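Local coordinates for protein fimbrial subunit type 1 (Actinomyces oris, PDB 3UXF) that forms the major structural subunit of type 1 fimbriae, the adhesive surface fibres of this Gram-positive oral bacterium, at residues D76-V86 with T133-R144. Residues are numbered along the deposited sequence; the frame is centred on the assembly and turned at random.
Sequences DVEFTITKLNV and TEVGAYLVSETR. With CA (calcium ion), chain D.
Ile81 and Val140 lie side by side on the buried face of an antiparallel strand pair, CG2 to CG2 at 3.9 Å, forming the tightly packed part of the contact. The CD1 tip of Ile81 reaches the methyl of Thr133 and the Tyr138 ring, because CG1 sits between backbone N and carbonyl carbon (chi1 63°). Lys83 lays its CG over one face of that ring, while the Tyr138 hydroxyl accepts a hydrogen bond from Glu134 N (N to OH 2.9 Å), which ties the hydroxyl end to the loop whose Thr133 O binds calcium together with Asp130 O. Phe128 of strand 125-128, in the facing sheet, touches Ile81, Phe79 and Thr133, as expected of a beta sandwich. Glu142 forms a polar margin, CG over one Phe79 face and carboxylate to Lys49 and Thr145.

The other face is more polar toward a classic beta bulge, although Leu84 CD2 packs on Leu139 CB. There Thr143 and Arg144 both face Glu78, and Thr143 OG1 donates to the anti lone pair of Glu78 OE1 (2.5 Å) while accepting from Thr80 OG1 (2.8 Å). Beyond it, Arg144 NH2 meets Asp76 OD1 at 3.0 Å from above the carboxylate plane, a salt bridge on the solvent side. Where the pair ends, one water bridges Lys83 NZ, Leu84 O, Val86 O and Ala137 N. Backbone hydrogen bonds, reciprocal for Thr80-Ser141 and Thr82-Leu139, thus join the strands, with apolar packing dominating mid-face and directional polar contacts the bulge.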
loop_
_atom_site.group_PDB
_atom_site.type_symbol
_atom_site.label_atom_id
_atom_site.label_comp_id
_atom_site.label_asym_id
_atom_site.label_seq_id
_atom_site.Cartn_x
_atom_site.Cartn_y
_atom_site.Cartn_z
ATOM N N ASP A 76 -17.779 -3.277 -13.564
ATOM C CA ASP A 76 -18.794 -2.756 -12.676
ATOM C C ASP A 76 -18.663 -1.278 -12.338
ATOM O O ASP A 76 -19.104 -0.843 -11.280
ATOM C CB ASP A 76 -18.904 -3.597 -11.379
ATOM C CG ASP A 76 -20.290 -3.565 -10.801
ATOM O OD1 ASP A 76 -21.259 -3.458 -11.598
ATOM O OD2 ASP A 76 -20.428 -3.594 -9.558
ATOM N N VAL A 77 -18.137 -0.496 -13.278
ATOM C CA VAL A 77 -18.045 0.937 -13.107
ATOM C C VAL A 77 -19.068 1.575 -14.045
ATOM O O VAL A 77 -19.094 1.234 -15.208
ATOM C CB VAL A 77 -16.655 1.434 -13.488
ATOM C CG1 VAL A 77 -16.601 2.928 -13.424
ATOM C CG2 VAL A 77 -15.609 0.826 -12.523
ATOM N N GLU A 78 -19.886 2.470 -13.526
ATOM C CA GLU A 78 -20.895 3.124 -14.380
ATOM C C GLU A 78 -20.380 4.467 -14.876
ATOM O O GLU A 78 -19.892 5.276 -14.080
ATOM C CB GLU A 78 -22.167 3.353 -13.581
ATOM C CG GLU A 78 -23.259 3.972 -14.405
ATOM C CD GLU A 78 -24.428 4.391 -13.535
ATOM O OE1 GLU A 78 -24.407 5.499 -12.959
ATOM O OE2 GLU A 78 -25.371 3.577 -13.408
ATOM N N PHE A 79 -20.507 4.722 -16.182
ATOM C CA PHE A 79 -20.258 6.039 -16.761
ATOM C C PHE A 79 -21.548 6.621 -17.257
ATOM O O PHE A 79 -22.377 5.900 -17.795
ATOM C CB PHE A 79 -19.256 5.959 -17.918
ATOM C CG PHE A 79 -17.840 5.809 -17.440
ATOM C CD1 PHE A 79 -17.099 6.922 -17.158
ATOM C CD2 PHE A 79 -17.286 4.556 -17.247
ATOM C CE1 PHE A 79 -15.777 6.813 -16.675
ATOM C CE2 PHE A 79 -15.982 4.440 -16.751
ATOM C CZ PHE A 79 -15.223 5.579 -16.514
ATOM N N THR A 80 -21.712 7.909 -17.026
ATOM C CA THR A 80 -22.832 8.654 -17.575
ATOM C C THR A 80 -22.284 9.661 -18.583
ATOM O O THR A 80 -21.295 10.334 -18.321
ATOM C CB THR A 80 -23.567 9.387 -16.478
ATOM O OG1 THR A 80 -24.167 8.423 -15.616
ATOM C CG2 THR A 80 -24.656 10.280 -17.078
ATOM N N ILE A 81 -22.930 9.777 -19.737
ATOM C CA ILE A 81 -22.597 10.859 -20.646
ATOM C C ILE A 81 -23.760 11.839 -20.710
ATOM O O ILE A 81 -24.926 11.420 -20.748
ATOM C CB ILE A 81 -22.191 10.336 -22.047
ATOM C CG1 ILE A 81 -23.345 9.601 -22.743
ATOM C CG2 ILE A 81 -21.008 9.393 -21.908
ATOM C CD1 ILE A 81 -23.024 9.212 -24.203
ATOM N N THR A 82 -23.455 13.134 -20.721
ATOM C CA THR A 82 -24.513 14.135 -20.835
ATOM C C THR A 82 -24.231 15.022 -22.044
ATOM O O THR A 82 -23.148 15.605 -22.133
ATOM C CB THR A 82 -24.572 15.008 -19.586
ATOM O OG1 THR A 82 -24.798 14.165 -18.449
ATOM C CG2 THR A 82 -25.697 16.036 -19.710
ATOM N N LYS A 83 -25.169 15.117 -23.000
ATOM C CA LYS A 83 -24.936 15.969 -24.165
ATOM C C LYS A 83 -24.913 17.449 -23.798
ATOM O O LYS A 83 -25.722 17.896 -22.982
ATOM C CB LYS A 83 -26.003 15.735 -25.255
ATOM C CG LYS A 83 -25.636 16.360 -26.607
ATOM C CD LYS A 83 -26.646 15.921 -27.699
ATOM C CE LYS A 83 -27.040 17.051 -28.647
ATOM N NZ LYS A 83 -25.966 17.712 -29.397
ATOM N N LEU A 84 -23.959 18.183 -24.355
ATOM C CA LEU A 84 -23.836 19.607 -24.047
ATOM C C LEU A 84 -24.599 20.389 -25.086
ATOM O O LEU A 84 -24.807 19.923 -26.224
ATOM C CB LEU A 84 -22.381 20.046 -24.021
ATOM C CG LEU A 84 -21.500 19.270 -23.024
ATOM C CD1 LEU A 84 -20.121 19.902 -22.951
ATOM C CD2 LEU A 84 -22.145 19.191 -21.623
ATOM N N ASN A 85 -25.023 21.589 -24.697
ATOM C CA ASN A 85 -25.802 22.427 -25.602
ATOM C C ASN A 85 -24.879 23.245 -26.495
ATOM O O ASN A 85 -24.793 24.480 -26.397
ATOM C CB ASN A 85 -26.700 23.341 -24.781
ATOM C CG ASN A 85 -27.877 22.597 -24.169
ATOM O OD1 ASN A 85 -28.291 22.876 -23.038
ATOM N ND2 ASN A 85 -28.423 21.642 -24.919
ATOM N N VAL A 86 -24.158 22.530 -27.354
ATOM C CA VAL A 86 -23.373 23.129 -28.421
ATOM C C VAL A 86 -23.674 22.349 -29.686
ATOM O O VAL A 86 -23.872 21.128 -29.662
ATOM C CB VAL A 86 -21.838 23.100 -28.164
ATOM C CG1 VAL A 86 -21.457 24.038 -26.995
ATOM C CG2 VAL A 86 -21.361 21.681 -27.916
ATOM N N THR A 133 -25.663 7.828 -28.872
ATOM C CA THR A 133 -24.837 9.001 -29.105
ATOM C C THR A 133 -25.179 9.627 -30.440
ATOM O O THR A 133 -25.632 8.940 -31.368
ATOM C CB THR A 133 -23.315 8.670 -29.130
ATOM O OG1 THR A 133 -23.013 7.694 -30.144
ATOM C CG2 THR A 133 -22.839 8.165 -27.783
ATOM N N GLU A 134 -24.960 10.929 -30.532
ATOM C CA GLU A 134 -25.113 11.613 -31.807
ATOM C C GLU A 134 -23.954 12.595 -31.942
ATOM O O GLU A 134 -23.168 12.763 -31.003
ATOM C CB GLU A 134 -26.462 12.335 -31.878
ATOM C CG GLU A 134 -26.656 13.374 -30.817
ATOM C CD GLU A 134 -28.084 13.924 -30.776
ATOM O OE1 GLU A 134 -28.408 14.794 -31.612
ATOM O OE2 GLU A 134 -28.863 13.497 -29.896
ATOM N N VAL A 135 -23.820 13.189 -33.124
ATOM C CA VAL A 135 -22.821 14.244 -33.314
ATOM C C VAL A 135 -23.026 15.334 -32.284
ATOM O O VAL A 135 -24.124 15.923 -32.144
ATOM C CB VAL A 135 -22.892 14.819 -34.744
ATOM C CG1 VAL A 135 -22.064 16.076 -34.872
ATOM C CG2 VAL A 135 -22.376 13.757 -35.726
ATOM N N GLY A 136 -21.969 15.626 -31.537
ATOM C CA GLY A 136 -22.036 16.649 -30.516
ATOM C C GLY A 136 -20.992 16.470 -29.434
ATOM O O GLY A 136 -20.142 15.592 -29.522
ATOM N N ALA A 137 -21.061 17.314 -28.412
ATOM C CA ALA A 137 -20.120 17.250 -27.305
ATOM C C ALA A 137 -20.787 16.646 -26.077
ATOM O O ALA A 137 -21.963 16.877 -25.821
ATOM C CB ALA A 137 -19.572 18.628 -26.994
ATOM N N TYR A 138 -20.025 15.863 -25.322
ATOM C CA TYR A 138 -20.556 15.201 -24.142
ATOM C C TYR A 138 -19.673 15.381 -22.923
ATOM O O TYR A 138 -18.449 15.345 -23.015
ATOM C CB TYR A 138 -20.712 13.702 -24.398
ATOM C CG TYR A 138 -21.810 13.350 -25.366
ATOM C CD1 TYR A 138 -23.054 12.950 -24.912
ATOM C CD2 TYR A 138 -21.600 13.417 -26.734
ATOM C CE1 TYR A 138 -24.061 12.629 -25.792
ATOM C CE2 TYR A 138 -22.601 13.098 -27.620
ATOM C CZ TYR A 138 -23.829 12.705 -27.145
ATOM O OH TYR A 138 -24.830 12.385 -28.026
ATOM N N LEU A 139 -20.316 15.550 -21.776
ATOM C CA LEU A 139 -19.624 15.575 -20.505
ATOM C C LEU A 139 -19.700 14.145 -19.995
ATOM O O LEU A 139 -20.784 13.583 -19.875
ATOM C CB LEU A 139 -20.314 16.527 -19.533
ATOM C CG LEU A 139 -19.650 16.702 -18.169
ATOM C CD1 LEU A 139 -18.238 17.228 -18.331
ATOM C CD2 LEU A 139 -20.477 17.640 -17.304
ATOM N N VAL A 140 -18.545 13.553 -19.722
ATOM C CA VAL A 140 -18.480 12.161 -19.295
ATOM C C VAL A 140 -18.080 12.083 -17.837
ATOM O O VAL A 140 -17.042 12.640 -17.445
ATOM C CB VAL A 140 -17.476 11.380 -20.147
ATOM C CG1 VAL A 140 -17.490 9.878 -19.781
ATOM C CG2 VAL A 140 -17.781 11.595 -21.647
ATOM N N SER A 141 -18.881 11.397 -17.043
ATOM C CA SER A 141 -18.612 11.317 -15.611
ATOM C C SER A 141 -18.772 9.889 -15.099
ATOM O O SER A 141 -19.706 9.165 -15.467
ATOM C CB SER A 141 -19.556 12.268 -14.872
ATOM O OG SER A 141 -19.305 12.222 -13.469
ATOM N N GLU A 142 -17.865 9.470 -14.220
ATOM C CA GLU A 142 -18.028 8.178 -13.584
ATOM C C GLU A 142 -19.006 8.296 -12.426
ATOM O O GLU A 142 -18.724 8.969 -11.436
ATOM C CB GLU A 142 -16.672 7.678 -13.073
ATOM C CG GLU A 142 -16.706 6.282 -12.505
ATOM C CD GLU A 142 -15.298 5.756 -12.212
ATOM O OE1 GLU A 142 -14.377 6.007 -13.012
ATOM O OE2 GLU A 142 -15.124 5.058 -11.197
ATOM N N THR A 143 -20.172 7.676 -12.565
ATOM C CA THR A 143 -21.272 7.941 -11.637
ATOM C C THR A 143 -21.577 6.819 -10.646
ATOM O O THR A 143 -22.398 7.007 -9.726
ATOM C CB THR A 143 -22.563 8.282 -12.411
ATOM O OG1 THR A 143 -22.745 7.330 -13.470
ATOM C CG2 THR A 143 -22.462 9.689 -13.007
ATOM N N ARG A 144 -20.991 5.643 -10.866
ATOM C CA ARG A 144 -20.974 4.617 -9.810
ATOM C C ARG A 144 -19.656 3.877 -9.823
ATOM O O ARG A 144 -19.242 3.329 -10.855
ATOM C CB ARG A 144 -22.124 3.602 -9.927
ATOM C CG ARG A 144 -22.237 2.779 -8.639
ATOM C CD ARG A 144 -23.232 1.639 -8.704
ATOM N NE ARG A 144 -23.139 0.877 -9.944
ATOM C CZ ARG A 144 -22.193 -0.019 -10.237
ATOM N NH1 ARG A 144 -21.202 -0.296 -9.389
ATOM N NH2 ARG A 144 -22.239 -0.635 -11.411
HETATM CA CA CA D . -26.678 8.104 -33.316
HETATM O O HOH W 1 -22.425 13.151 -17.533
HETATM O O HOH W 2 -23.521 18.693 -28.416
HETATM O O HOH W 3 -24.008 18.767 -32.154
HETATM O O HOH W 4 -27.357 9.876 -34.851
HETATM O O HOH W 5 -24.697 9.289 -34.196
HETATM O O HOH W 6 -28.426 6.839 -34.400
HETATM O O HOH W 7 -28.530 9.033 -32.169
#